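Local coordinates for secreted protein ASP-2 (Necator americanus, PDB 1U53) that is of uncertain molecular function but belongs to the secreted PR-1-like CAP family and is a vaccine antigen for human hookworm infection, at residues N65-C70 and M156-C161; F72-P77 and E85-S90. All blocks are in the same frame, centred on the assembly; numbering follows the deposited sequence.

Contacts 1 and 2 illustrate how neighbouring strands of one sheet can each receive a different part of the same chain run. Along the chain, contact 2 is nested inside the loop closed by contact 1, and their centres lie about 7 Å apart. Strand 157-164 receives the end of helix 57-67 in contact 1, while strand 84-90 receives the loop that follows in contact 2. Antiparallel pairing joins the strands: Cys157 N lies 2.8 Å from Ser90 O, and Val159 N lies 2.9 Å from Phe88 O. The hydroxyl of Tyr158 also accepts a hydrogen bond from Lys73 N. Contact 2 includes His74 and Glu85, which probably belong to the central CAP cavity.

Contact 1 of 2, residues N65-C70 and M156-C161; sequences NNAKQC and MCYVVC
Tyr158 reaches from its strand to Asn66, donating its phenolic proton to the amide oxygen over 2.7 Å from OH to OD1. The two side chains cross at about a right angle. Amide and ring planes are turned 65° apart, and the hydroxyl approaches OD1 tilted 34° from the carbonyl plane. Asn66 has CG anti to the backbone N (chi1 -179°), which carries the amide from the helix toward the sheet. Its other end is held as well: ND2 donates to the carboxylate of Glu85 and to Lys73 O, so the buried amide is fixed in rotation by bonds at both ends.

Val160 packs beside this polar pair. Its CG2 lies 3.8 Å from Asn66 CG and 4.0 Å from Ala67 CB, and also covers one face of the Tyr158 ring, offset toward the rim. The edge of that ring is taken up by the helix backbone, with Tyr158 CD2 3.4 Å from Ala67 O.

In the alpha-beta-alpha sandwich of the CAP family, this is the interface of helix 57-67 with one face of the central sheet; on the other face Val159 meets helices 14-32 and 97-109. Cys70, just beyond the helix, has positive phi, and Ala67 to Cys70 form a type I turn. Here the extended Met156 side chain brings its methyl CE to 3.4 Å from Cys70 O. A disulfide to Cys153 ties the same cysteine to the hairpin that joins strands 145-152 and 157-164.

Contact 2 of 2, residues F72-P77 and E85-S90; sequences FKHSQP and ENIFMS
Ile87 pushes its tip between a face of Phe72 and a face of His74, and its side chain can be followed outward atom by atom. CB stands 4.2 Å from Phe72 CE1. The next carbon, CG1, sits between the backbone N and the carbonyl carbon (chi1 62°) and comes to 3.7 Å from Phe72 CE1, while also lying over the face of the His74 imidazole. At the tip, CD1 makes two CH-pi contacts: it lies 3.8 Å from the Phe72 ring centroid, almost on the ring normal, and 4.2 Å from the centroid of His74. The opposite face of Phe72 takes the sulfur of Met89, a Met-aromatic contact with SD 4.0 Å from the ring centroid.

Farther along, Ser75 OG donates to Glu85 OE2 over 2.6 Å, meeting it on the syn side but 33° out of the carboxylate plane. Gln162 from the adjacent strand binds this oxygen too, helping to fix the carboxylate. His74 NE2 adds a weak bond to Glu85 O.

Glu85-Asn86 end the GEN motif of CAP proteins; by comparison with relatives, His74 and Glu85 probably line the central cavity.

Contact 1 of 2, residues N65-C70 and M156-C161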
ATOM      1  N   ASN A  65      14.807  -8.113  -1.366  1.00 12.06           N
ATOM      2  CA  ASN A  65      15.524  -8.670  -2.490  1.00 12.87           C
ATOM      3  C   ASN A  65      15.498  -7.700  -3.680  1.00 12.77           C
ATOM      4  O   ASN A  65      16.443  -7.651  -4.444  1.00 14.18           O
ATOM      5  CB  ASN A  65      14.907 -10.005  -2.912  1.00 14.32           C
ATOM      6  CG  ASN A  65      15.150 -11.108  -1.906  1.00 14.69           C
ATOM      7  OD1 ASN A  65      15.970 -10.953  -1.003  1.00 17.30           O
ATOM      8  ND2 ASN A  65      14.398 -12.210  -2.017  1.00 14.48           N
ATOM      9  N   ASN A  66      14.401  -6.956  -3.850  1.00 12.00           N
ATOM     10  CA  ASN A  66      14.338  -5.943  -4.896  1.00 12.18           C
ATOM     11  C   ASN A  66      15.163  -4.741  -4.492  1.00 13.07           C
ATOM     12  O   ASN A  66      16.117  -4.353  -5.183  1.00 12.46           O
ATOM     13  CB  ASN A  66      12.861  -5.533  -5.124  1.00 12.01           C
ATOM     14  CG  ASN A  66      12.682  -4.488  -6.238  1.00 12.37           C
ATOM     15  OD1 ASN A  66      13.615  -3.777  -6.586  1.00 13.78           O
ATOM     16  ND2 ASN A  66      11.458  -4.393  -6.792  1.00 12.99           N
ATOM     17  N   ALA A  67      14.829  -4.172  -3.345  1.00 12.26           N
ATOM     18  CA  ALA A  67      15.546  -2.946  -2.903  1.00 11.70           C
ATOM     19  C   ALA A  67      17.055  -3.103  -2.946  1.00 13.62           C
ATOM     20  O   ALA A  67      17.707  -2.191  -3.366  1.00 11.84           O
ATOM     21  CB  ALA A  67      15.092  -2.526  -1.522  1.00 12.95           C
ATOM     22  N   LYS A  68      17.603  -4.230  -2.488  1.00 12.63           N
ATOM     23  CA  LYS A  68      19.060  -4.345  -2.369  1.00 15.64           C
ATOM     24  C   LYS A  68      19.778  -4.269  -3.710  1.00 15.55           C
ATOM     25  O   LYS A  68      20.990  -4.024  -3.748  1.00 16.33           O
ATOM     26  CB  LYS A  68      19.438  -5.664  -1.692  1.00 16.42           C
ATOM     27  CG  LYS A  68      19.124  -5.653  -0.200  1.00 18.25           C
ATOM     28  CD  LYS A  68      20.135  -4.790   0.495  1.00 21.49           C
ATOM     29  CE  LYS A  68      20.204  -5.029   1.994  1.00 22.22           C
ATOM     30  NZ  LYS A  68      20.936  -3.905   2.653  1.00 22.98           N
ATOM     31  N   GLN A  69      19.082  -4.526  -4.822  1.00 15.01           N
ATOM     32  CA  GLN A  69      19.751  -4.423  -6.131  1.00 15.69           C
ATOM     33  C   GLN A  69      19.997  -2.985  -6.590  1.00 16.24           C
ATOM     34  O   GLN A  69      20.778  -2.745  -7.522  1.00 15.40           O
ATOM     35  CB  GLN A  69      18.939  -5.129  -7.197  1.00 17.24           C
ATOM     36  CG  GLN A  69      18.650  -6.579  -6.918  1.00 19.39           C
ATOM     37  CD  GLN A  69      17.675  -7.156  -7.921  1.00 21.64           C
ATOM     38  OE1 GLN A  69      17.900  -7.089  -9.152  1.00 21.71           O
ATOM     39  NE2 GLN A  69      16.593  -7.738  -7.425  1.00 20.56           N
ATOM     40  N   CYS A  70      19.324  -2.018  -5.953  1.00 14.11           N
ATOM     41  CA  CYS A  70      19.566  -0.598  -6.182  1.00 14.35           C
ATOM     42  C   CYS A  70      19.355  -0.215  -7.653  1.00 14.19           C
ATOM     43  O   CYS A  70      20.097   0.573  -8.212  1.00 17.21           O
ATOM     44  CB  CYS A  70      20.973  -0.204  -5.688  1.00 15.50           C
ATOM     45  SG  CYS A  70      20.999  -0.088  -3.879  1.00 17.47           S
ATOM     46  N   MET A 156      20.406   6.991  -4.568  1.00 17.65           N
ATOM     47  CA  MET A 156      18.988   7.157  -4.274  1.00 16.03           C
ATOM     48  C   MET A 156      18.669   6.440  -2.976  1.00 15.13           C
ATOM     49  O   MET A 156      19.374   5.507  -2.580  1.00 15.64           O
ATOM     50  CB  MET A 156      18.095   6.558  -5.377  1.00 16.72           C
ATOM     51  CG  MET A 156      18.274   5.026  -5.525  1.00 16.96           C
ATOM     52  SD  MET A 156      17.093   4.397  -6.749  1.00 17.52           S
ATOM     53  CE  MET A 156      17.811   2.777  -6.981  1.00 16.87           C
ATOM     54  N   CYS A 157      17.588   6.864  -2.343  1.00 13.76           N
ATOM     55  CA  CYS A 157      17.018   6.110  -1.236  1.00 12.19           C
ATOM     56  C   CYS A 157      15.903   5.337  -1.930  1.00 12.12           C
ATOM     57  O   CYS A 157      15.035   5.967  -2.545  1.00 13.05           O
ATOM     58  CB  CYS A 157      16.438   7.055  -0.174  1.00 14.61           C
ATOM     59  SG  CYS A 157      15.549   6.140   1.125  1.00 14.24           S
ATOM     60  N   TYR A 158      15.953   3.992  -1.904  1.00  9.78           N
ATOM     61  CA  TYR A 158      15.052   3.180  -2.722  1.00 10.95           C
ATOM     62  C   TYR A 158      14.120   2.374  -1.812  1.00 10.87           C
ATOM     63  O   TYR A 158      14.575   1.669  -0.912  1.00 10.06           O
ATOM     64  CB  TYR A 158      15.893   2.265  -3.631  1.00 11.60           C
ATOM     65  CG  TYR A 158      15.121   1.354  -4.543  1.00 11.71           C
ATOM     66  CD1 TYR A 158      13.950   1.789  -5.185  1.00 12.32           C
ATOM     67  CD2 TYR A 158      15.598   0.092  -4.853  1.00 12.98           C
ATOM     68  CE1 TYR A 158      13.235   0.954  -6.051  1.00 12.42           C
ATOM     69  CE2 TYR A 158      14.869  -0.769  -5.701  1.00 13.44           C
ATOM     70  CZ  TYR A 158      13.707  -0.334  -6.302  1.00 12.41           C
ATOM     71  OH  TYR A 158      13.024  -1.179  -7.155  1.00 12.20           O
ATOM     72  N   VAL A 159      12.803   2.531  -2.029  1.00 10.29           N
ATOM     73  CA  VAL A 159      11.790   1.944  -1.139  1.00 10.09           C
ATOM     74  C   VAL A 159      10.971   0.992  -1.953  1.00  9.05           C
ATOM     75  O   VAL A 159      10.449   1.353  -3.017  1.00  9.91           O
ATOM     76  CB  VAL A 159      10.834   3.032  -0.620  1.00  9.70           C
ATOM     77  CG1 VAL A 159       9.698   2.456   0.208  1.00 11.87           C
ATOM     78  CG2 VAL A 159      11.635   4.104   0.178  1.00 12.47           C
ATOM     79  N   VAL A 160      10.787  -0.193  -1.421  1.00 11.18           N
ATOM     80  CA  VAL A 160       9.920  -1.169  -2.045  1.00 10.02           C
ATOM     81  C   VAL A 160       8.983  -1.708  -0.990  1.00 10.82           C
ATOM     82  O   VAL A 160       9.425  -2.159   0.057  1.00 11.43           O
ATOM     83  CB  VAL A 160      10.787  -2.339  -2.588  1.00 11.39           C
ATOM     84  CG1 VAL A 160       9.920  -3.447  -3.234  1.00 13.13           C
ATOM     85  CG2 VAL A 160      11.756  -1.836  -3.632  1.00 12.44           C
ATOM     86  N   CYS A 161       7.669  -1.689  -1.262  1.00 10.11           N
ATOM     87  CA  CYS A 161       6.713  -2.450  -0.438  1.00  8.94           C
ATOM     88  C   CYS A 161       6.088  -3.576  -1.261  1.00  9.71           C
ATOM     89  O   CYS A 161       5.822  -3.387  -2.452  1.00 10.75           O
ATOM     90  CB  CYS A 161       5.559  -1.564   0.025  1.00  8.87           C
ATOM     91  SG  CYS A 161       6.031  -0.470   1.395  1.00 11.46           S
TER

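Contact 2 of 2, residues F72-P77 and E85-S90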
ATOM      1  N   PHE A  72      15.943   0.993  -9.818  1.00 14.54           N
ATOM      2  CA  PHE A  72      14.524   1.368  -9.671  1.00 15.12           C
ATOM      3  C   PHE A  72      13.704   0.598 -10.705  1.00 15.20           C
ATOM      4  O   PHE A  72      13.590   1.028 -11.862  1.00 15.96           O
ATOM      5  CB  PHE A  72      14.373   2.876  -9.901  1.00 14.42           C
ATOM      6  CG  PHE A  72      12.972   3.408  -9.635  1.00 15.89           C
ATOM      7  CD1 PHE A  72      12.486   3.539  -8.341  1.00 16.31           C
ATOM      8  CD2 PHE A  72      12.139   3.767 -10.680  1.00 16.62           C
ATOM      9  CE1 PHE A  72      11.202   4.028  -8.128  1.00 15.50           C
ATOM     10  CE2 PHE A  72      10.844   4.275 -10.464  1.00 17.42           C
ATOM     11  CZ  PHE A  72      10.370   4.379  -9.190  1.00 15.68           C
ATOM     12  N   LYS A  73      13.144  -0.547 -10.304  1.00 14.54           N
ATOM     13  CA  LYS A  73      12.431  -1.385 -11.260  1.00 16.09           C
ATOM     14  C   LYS A  73      11.543  -2.354 -10.511  1.00 14.04           C
ATOM     15  O   LYS A  73      11.933  -2.926  -9.493  1.00 13.47           O
ATOM     16  CB  LYS A  73      13.439  -2.193 -12.114  1.00 18.38           C
ATOM     17  CG  LYS A  73      12.792  -2.815 -13.365  1.00 21.16           C
ATOM     18  CD  LYS A  73      13.738  -3.822 -14.032  1.00 24.67           C
ATOM     19  CE  LYS A  73      13.079  -4.423 -15.285  1.00 28.52           C
ATOM     20  NZ  LYS A  73      12.436  -3.374 -16.132  1.00 29.07           N
ATOM     21  N   HIS A  74      10.355  -2.559 -11.049  1.00 13.77           N
ATOM     22  CA  HIS A  74       9.502  -3.635 -10.550  1.00 13.95           C
ATOM     23  C   HIS A  74      10.163  -4.989 -10.725  1.00 14.62           C
ATOM     24  O   HIS A  74      10.836  -5.253 -11.737  1.00 15.12           O
ATOM     25  CB  HIS A  74       8.133  -3.598 -11.241  1.00 17.83           C
ATOM     26  CG  HIS A  74       7.196  -2.638 -10.596  1.00 20.75           C
ATOM     27  ND1 HIS A  74       6.851  -1.434 -11.170  1.00 23.79           N
ATOM     28  CD2 HIS A  74       6.593  -2.668  -9.384  1.00 20.74           C
ATOM     29  CE1 HIS A  74       6.037  -0.783 -10.352  1.00 21.82           C
ATOM     30  NE2 HIS A  74       5.853  -1.522  -9.273  1.00 23.75           N
ATOM     31  N   SER A  75       9.920  -5.859  -9.752  1.00 13.12           N
ATOM     32  CA  SER A  75      10.398  -7.232  -9.801  1.00 11.98           C
ATOM     33  C   SER A  75       9.483  -8.096 -10.644  1.00 13.92           C
ATOM     34  O   SER A  75       8.281  -7.834 -10.827  1.00 13.80           O
ATOM     35  CB  SER A  75      10.491  -7.830  -8.367  1.00 12.97           C
ATOM     36  OG  SER A  75       9.232  -7.723  -7.693  1.00 14.56           O
ATOM     37  N   GLN A  76      10.081  -9.155 -11.163  1.00 12.31           N
ATOM     38  CA  GLN A  76       9.300 -10.091 -11.919  1.00 15.68           C
ATOM     39  C   GLN A  76       8.482 -10.944 -10.955  1.00 17.71           C
ATOM     40  O   GLN A  76       8.886 -11.157  -9.819  1.00 16.12           O
ATOM     41  CB  GLN A  76      10.278 -10.957 -12.705  1.00 16.24           C
ATOM     42  CG  GLN A  76      10.874 -10.218 -13.888  1.00 16.27           C
ATOM     43  CD  GLN A  76       9.950 -10.324 -15.094  1.00 17.62           C
ATOM     44  OE1 GLN A  76       9.324  -9.354 -15.494  1.00 22.11           O
ATOM     45  NE2 GLN A  76       9.857 -11.529 -15.667  1.00 20.76           N
ATOM     46  N   PRO A  77       7.299 -11.416 -11.383  1.00 18.99           N
ATOM     47  CA  PRO A  77       6.416 -12.145 -10.486  1.00 18.96           C
ATOM     48  C   PRO A  77       7.024 -13.338  -9.727  1.00 19.49           C
ATOM     49  O   PRO A  77       6.659 -13.536  -8.575  1.00 20.00           O
ATOM     50  CB  PRO A  77       5.269 -12.582 -11.413  1.00 21.82           C
ATOM     51  CG  PRO A  77       5.185 -11.418 -12.374  1.00 22.03           C
ATOM     52  CD  PRO A  77       6.659 -11.173 -12.691  1.00 22.80           C
ATOM     53  N   GLU A  85       3.262  -4.994  -5.637  1.00  9.96           N
ATOM     54  CA  GLU A  85       4.480  -4.255  -5.334  1.00  9.52           C
ATOM     55  C   GLU A  85       4.319  -2.777  -5.698  1.00 10.51           C
ATOM     56  O   GLU A  85       3.794  -2.443  -6.805  1.00 10.75           O
ATOM     57  CB  GLU A  85       5.625  -4.811  -6.160  1.00 10.67           C
ATOM     58  CG  GLU A  85       7.011  -4.125  -5.880  1.00  9.38           C
ATOM     59  CD  GLU A  85       8.074  -4.795  -6.731  1.00 11.83           C
ATOM     60  OE1 GLU A  85       8.069  -4.575  -7.974  1.00 12.65           O
ATOM     61  OE2 GLU A  85       8.839  -5.627  -6.181  1.00 12.69           O
ATOM     62  N   ASN A  86       4.781  -1.900  -4.796  1.00  9.79           N
ATOM     63  CA  ASN A  86       4.878  -0.442  -5.086  1.00  9.72           C
ATOM     64  C   ASN A  86       6.315  -0.051  -4.879  1.00  9.35           C
ATOM     65  O   ASN A  86       6.957  -0.509  -3.943  1.00  9.90           O
ATOM     66  CB  ASN A  86       4.066   0.362  -4.078  1.00 10.44           C
ATOM     67  CG  ASN A  86       2.589   0.408  -4.432  1.00 11.34           C
ATOM     68  OD1 ASN A  86       2.254   0.288  -5.622  1.00 14.10           O
ATOM     69  ND2 ASN A  86       1.722   0.693  -3.452  1.00 10.86           N
ATOM     70  N   ILE A  87       6.845   0.797  -5.771  1.00  9.79           N
ATOM     71  CA  ILE A  87       8.242   1.220  -5.584  1.00 10.32           C
ATOM     72  C   ILE A  87       8.330   2.755  -5.542  1.00 10.30           C
ATOM     73  O   ILE A  87       7.429   3.462  -6.047  1.00 10.27           O
ATOM     74  CB  ILE A  87       9.181   0.664  -6.689  1.00 11.66           C
ATOM     75  CG1 ILE A  87       8.783   1.192  -8.068  1.00 13.17           C
ATOM     76  CG2 ILE A  87       9.219  -0.865  -6.615  1.00 12.08           C
ATOM     77  CD1 ILE A  87       9.740   0.695  -9.187  1.00 12.57           C
ATOM     78  N   PHE A  88       9.363   3.281  -4.873  1.00  9.36           N
ATOM     79  CA  PHE A  88       9.502   4.743  -4.710  1.00 11.08           C
ATOM     80  C   PHE A  88      10.970   5.056  -4.592  1.00 11.80           C
ATOM     81  O   PHE A  88      11.744   4.245  -4.063  1.00 11.38           O
ATOM     82  CB  PHE A  88       8.781   5.221  -3.430  1.00 11.76           C
ATOM     83  CG  PHE A  88       9.102   6.651  -3.002  1.00 12.63           C
ATOM     84  CD1 PHE A  88       8.405   7.723  -3.516  1.00 12.73           C
ATOM     85  CD2 PHE A  88      10.097   6.887  -2.058  1.00 13.20           C
ATOM     86  CE1 PHE A  88       8.702   9.061  -3.086  1.00 15.35           C
ATOM     87  CE2 PHE A  88      10.430   8.212  -1.643  1.00 15.03           C
ATOM     88  CZ  PHE A  88       9.706   9.290  -2.179  1.00 14.49           C
ATOM     89  N   MET A  89      11.377   6.224  -5.074  1.00 12.06           N
ATOM     90  CA  MET A  89      12.770   6.612  -4.805  1.00 12.37           C
ATOM     91  C   MET A  89      12.846   8.107  -4.542  1.00 13.15           C
ATOM     92  O   MET A  89      12.040   8.901  -5.056  1.00 13.69           O
ATOM     93  CB  MET A  89      13.701   6.256  -5.955  1.00 13.10           C
ATOM     94  CG  MET A  89      13.328   6.956  -7.267  1.00 16.23           C
ATOM     95  SD  MET A  89      14.530   6.566  -8.541  1.00 21.24           S
ATOM     96  CE  MET A  89      15.807   7.688  -8.101  1.00 18.49           C
ATOM     97  N   SER A  90      13.871   8.465  -3.759  1.00 13.08           N
ATOM     98  CA  SER A  90      14.237   9.848  -3.527  1.00 14.07           C
ATOM     99  C   SER A  90      15.723  10.012  -3.803  1.00 13.95           C
ATOM    100  O   SER A  90      16.493   9.109  -3.582  1.00 13.91           O
ATOM    101  CB  SER A  90      14.021  10.159  -2.041  1.00 15.68           C
ATOM    102  OG  SER A  90      14.622  11.384  -1.681  1.00 16.61           O
TER